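Local coordinates for DUF2442 domain-containing protein (Nitrosomonas europaea, PDB 2AUW), which is of unknown function, although it is a putative DNA-binding protein of the DUF2442 family, at residues B[3-11]-B[122-130]. Sequence-based numbering, arbitrary orientation.
Sequences MNEYFFPKL and YYRTAHKII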
loop_
_atom_site.group_PDB
_atom_site.type_symbol
_atom_site.label_atom_id
_atom_site.label_comp_id
_atom_site.label_asym_id
_atom_site.label_seq_id
_atom_site.Cartn_x
_atom_site.Cartn_y
_atom_site.Cartn_z
HETATM N N MSE B 3 9.158 -6.206 9.461
HETATM C CA MSE B 3 8.410 -5.718 8.275
HETATM C C MSE B 3 9.262 -4.779 7.431
HETATM O O MSE B 3 10.264 -4.236 7.901
HETATM C CB MSE B 3 7.085 -5.068 8.689
HETATM C CG MSE B 3 7.120 -4.324 10.005
HETATM SE SE MSE B 3 5.335 -4.006 10.763
HETATM C CE MSE B 3 4.441 -3.258 9.202
ATOM N N ASN B 4 8.877 -4.615 6.170
ATOM C CA ASN B 4 9.637 -3.779 5.256
ATOM C C ASN B 4 9.333 -2.339 5.563
ATOM O O ASN B 4 8.351 -2.038 6.233
ATOM C CB ASN B 4 9.310 -4.128 3.806
ATOM C CG ASN B 4 9.825 -5.505 3.423
ATOM O OD1 ASN B 4 11.026 -5.713 3.332
ATOM N ND2 ASN B 4 8.916 -6.454 3.237
ATOM N N GLU B 5 10.182 -1.412 5.152
ATOM C CA GLU B 5 9.842 -0.056 5.552
ATOM C C GLU B 5 9.479 0.911 4.421
ATOM O O GLU B 5 9.895 0.757 3.252
ATOM C CB GLU B 5 10.795 0.528 6.603
ATOM C CG GLU B 5 10.155 1.675 7.407
ATOM C CD GLU B 5 10.424 1.614 8.907
ATOM O OE1 GLU B 5 9.505 1.972 9.682
ATOM O OE2 GLU B 5 11.534 1.213 9.320
ATOM N N TYR B 6 8.605 1.834 4.788
ATOM C CA TYR B 6 8.096 2.894 3.929
ATOM C C TYR B 6 8.187 4.122 4.821
ATOM O O TYR B 6 7.755 4.073 5.964
ATOM C CB TYR B 6 6.632 2.677 3.528
ATOM C CG TYR B 6 6.073 3.793 2.645
ATOM C CD1 TYR B 6 6.692 4.117 1.450
ATOM C CD2 TYR B 6 4.928 4.501 3.011
ATOM C CE1 TYR B 6 6.207 5.139 0.637
ATOM C CE2 TYR B 6 4.418 5.531 2.194
ATOM C CZ TYR B 6 5.080 5.834 1.003
ATOM O OH TYR B 6 4.633 6.825 0.156
ATOM N N PHE B 7 8.784 5.177 4.289
ATOM C CA PHE B 7 8.808 6.514 4.878
ATOM C C PHE B 7 8.136 7.490 3.902
ATOM O O PHE B 7 8.593 7.746 2.757
ATOM C CB PHE B 7 10.252 6.923 5.260
ATOM C CG PHE B 7 10.368 8.302 5.888
ATOM C CD1 PHE B 7 9.943 8.543 7.198
ATOM C CD2 PHE B 7 10.932 9.356 5.164
ATOM C CE1 PHE B 7 10.045 9.839 7.765
ATOM C CE2 PHE B 7 11.052 10.649 5.729
ATOM C CZ PHE B 7 10.603 10.882 7.040
ATOM N N PHE B 8 7.012 8.004 4.349
ATOM C CA PHE B 8 6.146 8.803 3.486
ATOM C C PHE B 8 6.794 10.166 3.082
ATOM O O PHE B 8 6.944 10.445 1.895
ATOM C CB PHE B 8 4.729 8.947 4.098
ATOM C CG PHE B 8 3.859 9.956 3.362
ATOM C CD1 PHE B 8 3.217 9.599 2.167
ATOM C CD2 PHE B 8 3.742 11.269 3.824
ATOM C CE1 PHE B 8 2.442 10.534 1.448
ATOM C CE2 PHE B 8 2.975 12.214 3.133
ATOM C CZ PHE B 8 2.310 11.845 1.934
ATOM N N PRO B 9 7.244 10.979 4.051
ATOM C CA PRO B 9 7.782 12.304 3.634
ATOM C C PRO B 9 9.001 12.260 2.700
ATOM O O PRO B 9 9.869 11.371 2.805
ATOM C CB PRO B 9 8.182 12.958 4.976
ATOM C CG PRO B 9 7.394 12.230 5.995
ATOM C CD PRO B 9 7.328 10.813 5.512
ATOM N N LYS B 10 9.060 13.208 1.766
ATOM C CA LYS B 10 10.230 13.365 0.907
ATOM C C LYS B 10 10.962 14.616 1.361
ATOM O O LYS B 10 10.334 15.611 1.670
ATOM C CB LYS B 10 9.823 13.555 -0.571
ATOM C CG LYS B 10 9.115 12.344 -1.180
ATOM C CD LYS B 10 8.289 12.769 -2.416
ATOM C CE LYS B 10 7.185 11.768 -2.734
ATOM N NZ LYS B 10 7.631 10.691 -3.674
ATOM N N LEU B 11 12.277 14.528 1.441
ATOM C CA LEU B 11 13.119 15.676 1.752
ATOM C C LEU B 11 13.270 16.493 0.485
ATOM O O LEU B 11 13.878 16.042 -0.491
ATOM C CB LEU B 11 14.504 15.223 2.246
ATOM C CG LEU B 11 15.505 16.329 2.587
ATOM C CD1 LEU B 11 14.937 17.253 3.704
ATOM C CD2 LEU B 11 16.877 15.790 2.945
ATOM N N TYR B 122 -0.066 4.452 9.270
ATOM C CA TYR B 122 0.158 5.893 9.044
ATOM C C TYR B 122 1.174 6.497 10.005
ATOM O O TYR B 122 2.057 7.254 9.585
ATOM C CB TYR B 122 -1.163 6.674 9.064
ATOM C CG TYR B 122 -1.778 6.807 7.669
ATOM C CD1 TYR B 122 -1.998 8.064 7.101
ATOM C CD2 TYR B 122 -2.092 5.681 6.904
ATOM C CE1 TYR B 122 -2.542 8.211 5.827
ATOM C CE2 TYR B 122 -2.670 5.813 5.614
ATOM C CZ TYR B 122 -2.885 7.082 5.087
ATOM O OH TYR B 122 -3.438 7.248 3.826
ATOM N N TYR B 123 1.047 6.120 11.275
ATOM C CA TYR B 123 1.980 6.554 12.326
ATOM C C TYR B 123 3.378 5.981 12.102
ATOM O O TYR B 123 4.379 6.695 12.217
ATOM C CB TYR B 123 1.471 6.146 13.705
ATOM C CG TYR B 123 0.175 6.799 14.164
ATOM C CD1 TYR B 123 -0.731 6.093 14.964
ATOM C CD2 TYR B 123 -0.146 8.127 13.824
ATOM C CE1 TYR B 123 -1.942 6.691 15.421
ATOM C CE2 TYR B 123 -1.340 8.714 14.269
ATOM C CZ TYR B 123 -2.233 7.996 15.051
ATOM O OH TYR B 123 -3.423 8.584 15.469
ATOM N N ARG B 124 3.431 4.685 11.787
ATOM C CA ARG B 124 4.687 3.972 11.577
ATOM C C ARG B 124 5.507 4.590 10.428
ATOM O O ARG B 124 6.729 4.614 10.479
ATOM C CB ARG B 124 4.360 2.502 11.228
ATOM C CG ARG B 124 5.498 1.529 11.327
ATOM C CD ARG B 124 5.086 0.158 10.788
ATOM N NE ARG B 124 5.242 0.023 9.330
ATOM C CZ ARG B 124 6.384 -0.293 8.701
ATOM N NH1 ARG B 124 6.400 -0.400 7.378
ATOM N NH2 ARG B 124 7.511 -0.503 9.377
ATOM N N THR B 125 4.809 5.000 9.358
ATOM C CA THR B 125 5.435 5.426 8.103
ATOM C C THR B 125 5.554 6.966 8.016
ATOM O O THR B 125 5.939 7.496 6.987
ATOM C CB THR B 125 4.656 4.909 6.925
ATOM O OG1 THR B 125 3.324 5.444 6.978
ATOM C CG2 THR B 125 4.616 3.375 6.941
ATOM N N ALA B 126 5.195 7.662 9.102
ATOM C CA ALA B 126 5.262 9.148 9.189
ATOM C C ALA B 126 4.303 9.819 8.198
ATOM O O ALA B 126 4.574 10.912 7.703
ATOM C CB ALA B 126 6.723 9.673 9.011
ATOM N N HIS B 127 3.210 9.127 7.892
ATOM C CA HIS B 127 2.169 9.638 6.979
ATOM C C HIS B 127 1.208 10.536 7.772
ATOM O O HIS B 127 0.548 11.388 7.186
ATOM C CB HIS B 127 1.443 8.456 6.297
ATOM C CG HIS B 127 0.775 8.796 4.979
ATOM N ND1 HIS B 127 0.369 10.073 4.639
ATOM C CD2 HIS B 127 0.409 8.003 3.937
ATOM C CE1 HIS B 127 -0.198 10.057 3.438
ATOM N NE2 HIS B 127 -0.174 8.814 2.984
ATOM N N LYS B 128 1.132 10.308 9.085
ATOM C CA LYS B 128 0.355 11.139 10.002
ATOM C C LYS B 128 1.162 11.433 11.265
ATOM O O LYS B 128 1.832 10.554 11.825
ATOM C CB LYS B 128 -0.960 10.455 10.392
ATOM C CG LYS B 128 -1.960 10.407 9.279
ATOM C CD LYS B 128 -3.373 10.110 9.780
ATOM C CE LYS B 128 -4.401 10.470 8.706
ATOM N NZ LYS B 128 -5.742 9.847 8.982
ATOM N N ILE B 129 1.090 12.664 11.742
ATOM C CA ILE B 129 1.798 12.962 12.997
ATOM C C ILE B 129 1.146 12.206 14.148
ATOM O O ILE B 129 -0.073 12.004 14.184
ATOM C CB ILE B 129 1.946 14.485 13.297
ATOM C CG1 ILE B 129 0.652 15.051 13.833
ATOM C CG2 ILE B 129 2.494 15.275 12.119
ATOM C CD1 ILE B 129 0.690 15.068 15.338
ATOM N N ILE B 130 1.968 11.764 15.081
ATOM C CA ILE B 130 1.509 10.917 16.175
ATOM C C ILE B 130 1.079 11.770 17.380
ATOM O O ILE B 130 1.921 12.487 17.974
ATOM C CB ILE B 130 2.609 9.914 16.565
ATOM C CG1 ILE B 130 3.027 9.076 15.342
ATOM C CG2 ILE B 130 2.126 9.022 17.724
ATOM C CD1 ILE B 130 4.254 8.175 15.578
HETATM O O HOH W 1 8.506 0.458 11.845
HETATM O O HOH W 2 9.347 4.514 8.548
#
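The rings of F8 and H127 stack face to face, their centroids 3.6 Å apart and planes only 10° from parallel. A chi1 of 170° swings the F8 ring away from its backbone N to the H127 side, and chi2 near 80° turns its face onto the imidazole, whose opposite face is covered by Y122, making a three-ring sandwich. Were F8 cut back to an alanine, the imidazole would probably lose its cover on this face and be freer to turn.

Beside the stack, F8 N donates a nearly straight bond to T125 O (2.9 Å). This carbonyl lies in the turn where A126, at positive phi, is the C' residue of a Schellman motif ending helix 117-124.

At the other end R124 gathers the polar contacts. Its NH1 donates to N4 O at 2.8 Å, in the carbonyl plane but tilted out of the guanidinium plane. In one of two conformers modelled for E5, OE1 forms a salt bridge with R124 NH2 (3.2 Å), well outside that plane, and a water bonds to both atoms. The selenomethionine M3 rests CE over one guanidinium face.

Among apolar contacts, A126 CB meets F7 CE1 at 3.6 Å and touches P9 CD, while the Y6 ring packs obliquely on T125 CB.

The 3-11 segment thus links the end of helix 117-124 to strand 11-16; F7 and P9 also pack on helix 76-86 and strand 21-26, A126 and R124 touch helix 92-101, and Y6 reaches L50 of the second subunit.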